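Local coordinates for protein possible prolidase (PDB 2P9B) that is a possible prolidase of the amidohydrolase family that probably hydrolyses carbon-nitrogen bonds, though its substrate is not established, at residues G209-Q214 / D313-N318; P293-G298 / G324-G329; P300-G305 / N318-V323. One frame throughout, in Å; residues are numbered along the deposited sequence.

All three contacts involve the long helix 313-335, taken from its start inward. Interaction 1, at its first turns, is a surface contact with the loop after strand 202-205, made of an amide-to-carbonyl hydrogen bond and two bridging waters. Interactions 2 and 3 both join this helix to helix 295-303 and its approach, without hydrogen bonds between their segments. Interaction 3 is partly buried and centres on a threonine methyl, while interaction 2 is buried and sets a selenomethionine methyl against backbone atoms. The chemistry thus goes from hydrogen bonds and bridging waters at the surface to van der Waals packing in the interior, and neighbouring contacts touch: Thr211 meets Ser319, and Gly298 meets Val323.

Interaction 1: G209-Q214 / D313-N318; sequences GVTDAQ and DIQLEN
The carboxamide of Asn318 lies flat between two pieces of backbone. Over one face runs the peptide joining Asp212 to Ala213, nearly parallel to the amide, with Asp212 C 3.8 Å from Asn318 CG. The other face looks back into its own helix, where the carbonyl oxygen of Ile314 sits 3.2 Å from Asn318 CG. At the nitrogen end, Asn318 ND2 donates to Thr211 O over 2.9 Å. That bond is bent, 147° at the hydrogen, and ND2 stands 42° above the carbonyl plane, so it does not follow a lone pair. Asn318 CG lies beside its backbone N and anti to the carbonyl carbon (chi1 -74°), which leans the amide towards the loop. The side chain of Gln315 runs beside that of Thr211, pointing the same way, with Gln315 NE2 3.8 Å from Thr211 OG1, a contact and not a hydrogen bond.

Gly209 to Asp212 form a type I beta turn in the loop between strand 202-205 and helix 226-238 of the amidohydrolase TIM-barrel fold. Besides the backbone bond from Asp212 N to Gly209 O, the turn is tied by Gly209 N donating to Asp212 OD2. Asp212 OD1 accepts a hydrogen bond from a water 2.8 Å away. The same water accepts from Gln315 NE2, pairs with Thr211 OG1 and gives a weak bond to Thr211 O; Gln315 OE1 turns back to Thr312 N just ahead of the helix. An alanine in place of Asn318 would probably cost Thr211 O its amide donor, leaving it the weak water bond, and uncover one face of the Asp212-Ala213 peptide. A second water donates to Asp212 O at 2.7 Å and to Asn318 O at 3.0 Å.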
loop_
_atom_site.group_PDB
_atom_site.type_symbol
_atom_site.label_atom_id
_atom_site.label_comp_id
_atom_site.label_asym_id
_atom_site.label_seq_id
_atom_site.Cartn_x
_atom_site.Cartn_y
_atom_site.Cartn_z
ATOM N N GLY A 209 14.302 9.925 8.324
ATOM C CA GLY A 209 12.849 10.005 8.357
ATOM C C GLY A 209 12.231 11.395 8.334
ATOM O O GLY A 209 12.924 12.396 8.155
ATOM N N VAL A 210 10.914 11.443 8.520
ATOM C CA VAL A 210 10.159 12.696 8.520
ATOM C C VAL A 210 10.644 13.709 9.556
ATOM O O VAL A 210 10.585 14.918 9.325
ATOM C CB VAL A 210 8.652 12.436 8.768
ATOM C CG1 VAL A 210 7.907 13.755 8.927
ATOM C CG2 VAL A 210 8.063 11.643 7.609
ATOM N N THR A 211 11.121 13.224 10.698
ATOM C CA THR A 211 11.598 14.114 11.752
ATOM C C THR A 211 13.067 14.488 11.589
ATOM O O THR A 211 13.643 15.149 12.453
ATOM C CB THR A 211 11.405 13.478 13.142
ATOM O OG1 THR A 211 12.117 12.237 13.203
ATOM C CG2 THR A 211 9.925 13.229 13.409
ATOM N N ASP A 212 13.668 14.074 10.477
ATOM C CA ASP A 212 15.067 14.378 10.211
ATOM C C ASP A 212 15.208 15.506 9.196
ATOM O O ASP A 212 14.269 15.831 8.469
ATOM C CB ASP A 212 15.805 13.139 9.690
ATOM C CG ASP A 212 15.934 12.048 10.738
ATOM O OD1 ASP A 212 16.348 12.361 11.875
ATOM O OD2 ASP A 212 15.634 10.879 10.420
ATOM N N ALA A 213 16.392 16.100 9.153
ATOM C CA ALA A 213 16.658 17.189 8.226
ATOM C C ALA A 213 16.692 16.658 6.801
ATOM O O ALA A 213 16.920 15.470 6.575
ATOM C CB ALA A 213 17.985 17.846 8.562
ATOM N N GLN A 214 16.441 17.544 5.845
ATOM C CA GLN A 214 16.493 17.179 4.442
ATOM C C GLN A 214 17.938 17.448 4.061
ATOM O O GLN A 214 18.367 18.596 3.967
ATOM C CB GLN A 214 15.535 18.043 3.629
ATOM C CG GLN A 214 14.087 17.820 4.016
ATOM C CD GLN A 214 13.124 18.670 3.220
ATOM O OE1 GLN A 214 13.169 19.901 3.275
ATOM N NE2 GLN A 214 12.242 18.018 2.471
ATOM N N ASP A 313 11.216 20.121 19.510
ATOM C CA ASP A 313 10.967 21.274 18.660
ATOM C C ASP A 313 11.692 21.159 17.322
ATOM O O ASP A 313 11.140 21.512 16.283
ATOM C CB ASP A 313 11.391 22.566 19.368
ATOM C CG ASP A 313 10.553 22.861 20.599
ATOM O OD1 ASP A 313 9.307 22.886 20.482
ATOM O OD2 ASP A 313 11.137 23.072 21.682
ATOM N N ILE A 314 12.929 20.671 17.336
ATOM C CA ILE A 314 13.660 20.538 16.083
ATOM C C ILE A 314 13.012 19.467 15.212
ATOM O O ILE A 314 12.954 19.604 13.990
ATOM C CB ILE A 314 15.151 20.187 16.305
ATOM C CG1 ILE A 314 15.286 18.850 17.025
ATOM C CG2 ILE A 314 15.825 21.289 17.102
ATOM C CD1 ILE A 314 16.726 18.395 17.182
ATOM N N GLN A 315 12.515 18.407 15.841
ATOM C CA GLN A 315 11.860 17.336 15.100
ATOM C C GLN A 315 10.561 17.842 14.486
ATOM O O GLN A 315 10.193 17.433 13.387
ATOM C CB GLN A 315 11.562 16.144 16.009
ATOM C CG GLN A 315 12.794 15.406 16.490
ATOM C CD GLN A 315 12.448 14.158 17.276
ATOM O OE1 GLN A 315 11.690 14.211 18.245
ATOM N NE2 GLN A 315 13.002 13.022 16.857
ATOM N N LEU A 316 9.868 18.727 15.200
ATOM C CA LEU A 316 8.616 19.285 14.701
ATOM C C LEU A 316 8.910 20.164 13.493
ATOM O O LEU A 316 8.212 20.098 12.481
ATOM C CB LEU A 316 7.915 20.118 15.784
ATOM C CG LEU A 316 6.648 20.859 15.341
ATOM C CD1 LEU A 316 5.588 19.864 14.870
ATOM C CD2 LEU A 316 6.116 21.695 16.493
ATOM N N GLU A 317 9.948 20.987 13.606
ATOM C CA GLU A 317 10.339 21.868 12.512
ATOM C C GLU A 317 10.741 21.020 11.309
ATOM O O GLU A 317 10.352 21.309 10.177
ATOM C CB GLU A 317 11.503 22.762 12.942
ATOM C CG GLU A 317 12.015 23.713 11.866
ATOM C CD GLU A 317 10.923 24.588 11.283
ATOM O OE1 GLU A 317 10.007 24.977 12.038
ATOM O OE2 GLU A 317 10.984 24.899 10.071
ATOM N N ASN A 318 11.519 19.969 11.558
ATOM C CA ASN A 318 11.945 19.085 10.477
ATOM C C ASN A 318 10.715 18.471 9.813
ATOM O O ASN A 318 10.602 18.448 8.588
ATOM C CB ASN A 318 12.852 17.967 11.009
ATOM C CG ASN A 318 14.250 18.455 11.357
ATOM O OD1 ASN A 318 14.734 19.442 10.799
ATOM N ND2 ASN A 318 14.916 17.748 12.266
HETATM O O HOH W 1 14.901 12.826 14.249
HETATM O O HOH W 2 13.315 18.162 7.459
#

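Interaction 2: P293-G298 / G324-G329; sequences PTLSAG and GGMVSG
Met326, modelled as selenomethionine, starts with CG beside its backbone N and anti to the carbonyl carbon (chi1 -73°), runs on nearly extended through chi2 (163°) and then bends at SE (chi3 48°), and the bend carries CE into the backbone turn formed by Pro293, Thr294 and Leu295. This turn leads from strand 290-292 into helix 295-303, a strand-to-helix junction of the amidohydrolase TIM barrel, while Met326 comes from helix 313-335, next but one along the chain.

Within the two segments, the closest neighbours of the methyl are backbone atoms. Met326 CE lies 3.3 Å from Pro293 O and 3.5 Å from Thr294 O, van der Waals contacts of a methyl with two carbonyl oxygens that are already engaged. Thr294 OG1 donates to Pro293 O over 2.6 Å, coming from above the carbonyl plane and well off its lone pairs, and Thr294 O accepts from Ala297 N. Thr294 sits in the left-handed helical region (phi and psi both positive), which helps turn the chain sharply between strand and helix. Its side chain crosses that of Met326 at about a right angle. The Thr294 side chain also touches residues that may form an empty metal site.

A smaller apolar patch lies beside the methyl. Leu295 CD2 meets Val327 CG2 at 4.1 Å, the two side chains again crossing nearly at right angles, and Tyr366 of helix 356-367 packs against both residues. The same helix supplies Glu359, whose carboxylate accepts from Leu295 N and is hydrogen-bonded to Ser296 OG, which helps hold this end of the segment. One turn along, Gly298 N is 4.1 Å from Met326 CE, and a beta carbon on that glycine would point at CE and clash with it.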
loop_
_atom_site.group_PDB
_atom_site.type_symbol
_atom_site.label_atom_id
_atom_site.label_comp_id
_atom_site.label_asym_id
_atom_site.label_seq_id
_atom_site.Cartn_x
_atom_site.Cartn_y
_atom_site.Cartn_z
ATOM N N PRO A 293 3.075 8.775 -1.691
ATOM C CA PRO A 293 3.150 9.869 -0.712
ATOM C C PRO A 293 3.095 9.509 0.768
ATOM O O PRO A 293 3.766 10.145 1.580
ATOM C CB PRO A 293 1.991 10.781 -1.117
ATOM C CG PRO A 293 1.863 10.538 -2.588
ATOM C CD PRO A 293 2.004 9.034 -2.670
ATOM N N THR A 294 2.296 8.507 1.119
ATOM C CA THR A 294 2.141 8.099 2.516
ATOM C C THR A 294 1.865 9.314 3.407
ATOM O O THR A 294 2.493 9.496 4.451
ATOM C CB THR A 294 3.395 7.355 3.044
ATOM O OG1 THR A 294 4.469 8.283 3.228
ATOM C CG2 THR A 294 3.839 6.294 2.052
ATOM N N LEU A 295 0.903 10.133 2.992
ATOM C CA LEU A 295 0.551 11.328 3.748
ATOM C C LEU A 295 0.120 10.990 5.170
ATOM O O LEU A 295 0.351 11.765 6.095
ATOM C CB LEU A 295 -0.562 12.100 3.038
ATOM C CG LEU A 295 -0.195 12.596 1.633
ATOM C CD1 LEU A 295 -1.350 13.392 1.053
ATOM C CD2 LEU A 295 1.059 13.455 1.703
ATOM N N SER A 296 -0.504 9.831 5.341
ATOM C CA SER A 296 -0.948 9.387 6.660
ATOM C C SER A 296 0.188 9.308 7.677
ATOM O O SER A 296 -0.041 9.431 8.883
ATOM C CB SER A 296 -1.601 8.005 6.563
ATOM O OG SER A 296 -2.838 8.057 5.895
ATOM N N ALA A 297 1.410 9.092 7.201
ATOM C CA ALA A 297 2.544 8.970 8.106
ATOM C C ALA A 297 3.165 10.297 8.522
ATOM O O ALA A 297 3.696 10.417 9.621
ATOM C CB ALA A 297 3.611 8.068 7.489
ATOM N N GLY A 298 3.085 11.303 7.661
ATOM C CA GLY A 298 3.691 12.578 8.002
ATOM C C GLY A 298 2.802 13.601 8.680
ATOM O O GLY A 298 3.229 14.273 9.624
ATOM N N GLY A 324 5.604 19.325 4.186
ATOM C CA GLY A 324 5.243 20.318 3.195
ATOM C C GLY A 324 5.697 19.852 1.823
ATOM O O GLY A 324 4.997 20.025 0.825
ATOM N N GLY A 325 6.886 19.258 1.780
ATOM C CA GLY A 325 7.416 18.750 0.529
ATOM C C GLY A 325 6.635 17.539 0.045
ATOM O O GLY A 325 6.417 17.377 -1.153
HETATM N N MSE A 326 6.220 16.674 0.969
HETATM C CA MSE A 326 5.448 15.488 0.598
HETATM C C MSE A 326 4.127 15.925 -0.030
HETATM O O MSE A 326 3.693 15.392 -1.055
HETATM C CB MSE A 326 5.160 14.612 1.831
HETATM C CG MSE A 326 6.372 13.839 2.390
HETATM SE SE MSE A 326 6.150 13.175 4.173
HETATM C CE MSE A 326 4.453 12.387 3.954
ATOM N N VAL A 327 3.481 16.903 0.592
ATOM C CA VAL A 327 2.208 17.383 0.082
ATOM C C VAL A 327 2.375 18.078 -1.260
ATOM O O VAL A 327 1.677 17.760 -2.222
ATOM C CB VAL A 327 1.540 18.341 1.094
ATOM C CG1 VAL A 327 0.329 19.016 0.466
ATOM C CG2 VAL A 327 1.119 17.557 2.325
ATOM N N SER A 328 3.305 19.021 -1.327
ATOM C CA SER A 328 3.534 19.741 -2.569
ATOM C C SER A 328 3.931 18.776 -3.688
ATOM O O SER A 328 3.418 18.868 -4.802
ATOM C CB SER A 328 4.622 20.798 -2.370
ATOM O OG SER A 328 4.752 21.605 -3.530
ATOM N N GLY A 329 4.835 17.846 -3.385
ATOM C CA GLY A 329 5.272 16.887 -4.383
ATOM C C GLY A 329 4.160 15.984 -4.895
ATOM O O GLY A 329 4.136 15.632 -6.068
#

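Interaction 3: P300-G305 / N318-V323; sequences PLTLLG and NSKNVV
Helices 295-303 and 313-335 of the TIM-barrel fold, with the short helix 306-309 between them in the chain, meet here near the last turn of the first, with Thr302 and Lys320 closest at their CA atoms. Thr302 carries the contact through its methyl. Its chi1 of 65° places OG1 back towards its own helix, where it is hydrogen-bonded to Leu299 O, and leaves CG2 to face the neighbour. There Thr302 CG2 meets Val323 CG2 tip to tip at 3.7 Å, and it also lies 3.8 Å from Ser319 O and 3.8 Å from Lys320 CA, so the methyl rests on one turn of the longer helix. Alongside, Leu301 CD1 approaches Ser319 OG at 3.8 Å; that hydroxyl is hydrogen-bonded to Gln315 O within its own helix. The lysine chain passes the threonine with Lys320 CG 4.1 Å from Thr302 CG2, then bends at its end and brings Lys320 NZ to 3.9 Å from Thr302 O, too long for a hydrogen bond. With both hydroxyls engaged inside their own helices, the contact is made by methyl and methylene groups against apolar atoms and already engaged oxygens, so it depends on close fit rather than a directional bond.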
loop_
_atom_site.group_PDB
_atom_site.type_symbol
_atom_site.label_atom_id
_atom_site.label_comp_id
_atom_site.label_asym_id
_atom_site.label_seq_id
_atom_site.Cartn_x
_atom_site.Cartn_y
_atom_site.Cartn_z
ATOM N N PRO A 300 0.294 13.480 10.875
ATOM C CA PRO A 300 0.053 13.441 12.322
ATOM C C PRO A 300 1.086 14.235 13.118
ATOM O O PRO A 300 0.751 14.908 14.094
ATOM C CB PRO A 300 0.111 11.950 12.637
ATOM C CG PRO A 300 -0.435 11.333 11.385
ATOM C CD PRO A 300 0.260 12.122 10.301
ATOM N N LEU A 301 2.342 14.156 12.693
ATOM C CA LEU A 301 3.426 14.850 13.377
ATOM C C LEU A 301 3.319 16.369 13.314
ATOM O O LEU A 301 3.876 17.062 14.164
ATOM C CB LEU A 301 4.770 14.414 12.798
ATOM C CG LEU A 301 5.096 12.928 12.950
ATOM C CD1 LEU A 301 6.378 12.613 12.204
ATOM C CD2 LEU A 301 5.221 12.572 14.426
ATOM N N THR A 302 2.616 16.887 12.311
ATOM C CA THR A 302 2.473 18.334 12.166
ATOM C C THR A 302 1.111 18.862 12.611
ATOM O O THR A 302 0.966 20.053 12.883
ATOM C CB THR A 302 2.705 18.782 10.701
ATOM O OG1 THR A 302 1.677 18.237 9.861
ATOM C CG2 THR A 302 4.065 18.310 10.209
ATOM N N LEU A 303 0.116 17.981 12.692
ATOM C CA LEU A 303 -1.226 18.396 13.093
ATOM C C LEU A 303 -1.514 18.185 14.576
ATOM O O LEU A 303 -2.359 18.869 15.151
ATOM C CB LEU A 303 -2.279 17.656 12.266
ATOM C CG LEU A 303 -2.255 17.875 10.752
ATOM C CD1 LEU A 303 -3.267 16.951 10.096
ATOM C CD2 LEU A 303 -2.567 19.330 10.425
ATOM N N LEU A 304 -0.821 17.234 15.191
ATOM C CA LEU A 304 -1.015 16.948 16.608
ATOM C C LEU A 304 0.006 17.725 17.438
ATOM O O LEU A 304 1.118 17.983 16.980
ATOM C CB LEU A 304 -0.863 15.446 16.865
ATOM C CG LEU A 304 -1.868 14.519 16.171
ATOM C CD1 LEU A 304 -1.436 13.071 16.347
ATOM C CD2 LEU A 304 -3.259 14.740 16.748
ATOM N N GLY A 305 -0.375 18.097 18.657
ATOM C CA GLY A 305 0.535 18.834 19.515
ATOM C C GLY A 305 1.681 17.964 19.992
ATOM O O GLY A 305 1.554 16.744 20.049
ATOM N N ASN A 318 11.519 19.969 11.558
ATOM C CA ASN A 318 11.945 19.085 10.477
ATOM C C ASN A 318 10.715 18.471 9.813
ATOM O O ASN A 318 10.602 18.448 8.588
ATOM C CB ASN A 318 12.852 17.967 11.009
ATOM C CG ASN A 318 14.250 18.455 11.357
ATOM O OD1 ASN A 318 14.734 19.442 10.799
ATOM N ND2 ASN A 318 14.916 17.748 12.266
ATOM N N SER A 319 9.793 17.983 10.638
ATOM C CA SER A 319 8.565 17.368 10.161
ATOM C C SER A 319 7.745 18.313 9.288
ATOM O O SER A 319 7.247 17.917 8.235
ATOM C CB SER A 319 7.726 16.895 11.352
ATOM O OG SER A 319 8.403 15.881 12.070
ATOM N N LYS A 320 7.607 19.565 9.720
ATOM C CA LYS A 320 6.851 20.539 8.944
ATOM C C LYS A 320 7.485 20.732 7.568
ATOM O O LYS A 320 6.782 20.801 6.563
ATOM C CB LYS A 320 6.778 21.891 9.678
ATOM C CG LYS A 320 6.010 21.859 10.996
ATOM C CD LYS A 320 5.981 23.239 11.654
ATOM C CE LYS A 320 5.182 23.224 12.951
ATOM N NZ LYS A 320 3.768 22.808 12.724
ATOM N N ASN A 321 8.813 20.804 7.513
ATOM C CA ASN A 321 9.476 20.996 6.225
ATOM C C ASN A 321 9.321 19.773 5.324
ATOM O O ASN A 321 9.056 19.904 4.134
ATOM C CB ASN A 321 10.957 21.331 6.418
ATOM C CG ASN A 321 11.160 22.611 7.212
ATOM O OD1 ASN A 321 10.269 23.459 7.281
ATOM N ND2 ASN A 321 12.335 22.760 7.802
ATOM N N VAL A 322 9.476 18.585 5.894
ATOM C CA VAL A 322 9.331 17.357 5.118
ATOM C C VAL A 322 7.895 17.136 4.646
ATOM O O VAL A 322 7.665 16.786 3.488
ATOM C CB VAL A 322 9.769 16.125 5.934
ATOM C CG1 VAL A 322 9.238 14.839 5.280
ATOM C CG2 VAL A 322 11.282 16.080 6.027
ATOM N N VAL A 323 6.931 17.319 5.547
ATOM C CA VAL A 323 5.527 17.118 5.200
ATOM C C VAL A 323 5.069 18.107 4.136
ATOM O O VAL A 323 4.245 17.774 3.286
ATOM C CB VAL A 323 4.615 17.234 6.444
ATOM C CG1 VAL A 323 3.148 17.161 6.030
ATOM C CG2 VAL A 323 4.926 16.101 7.411
#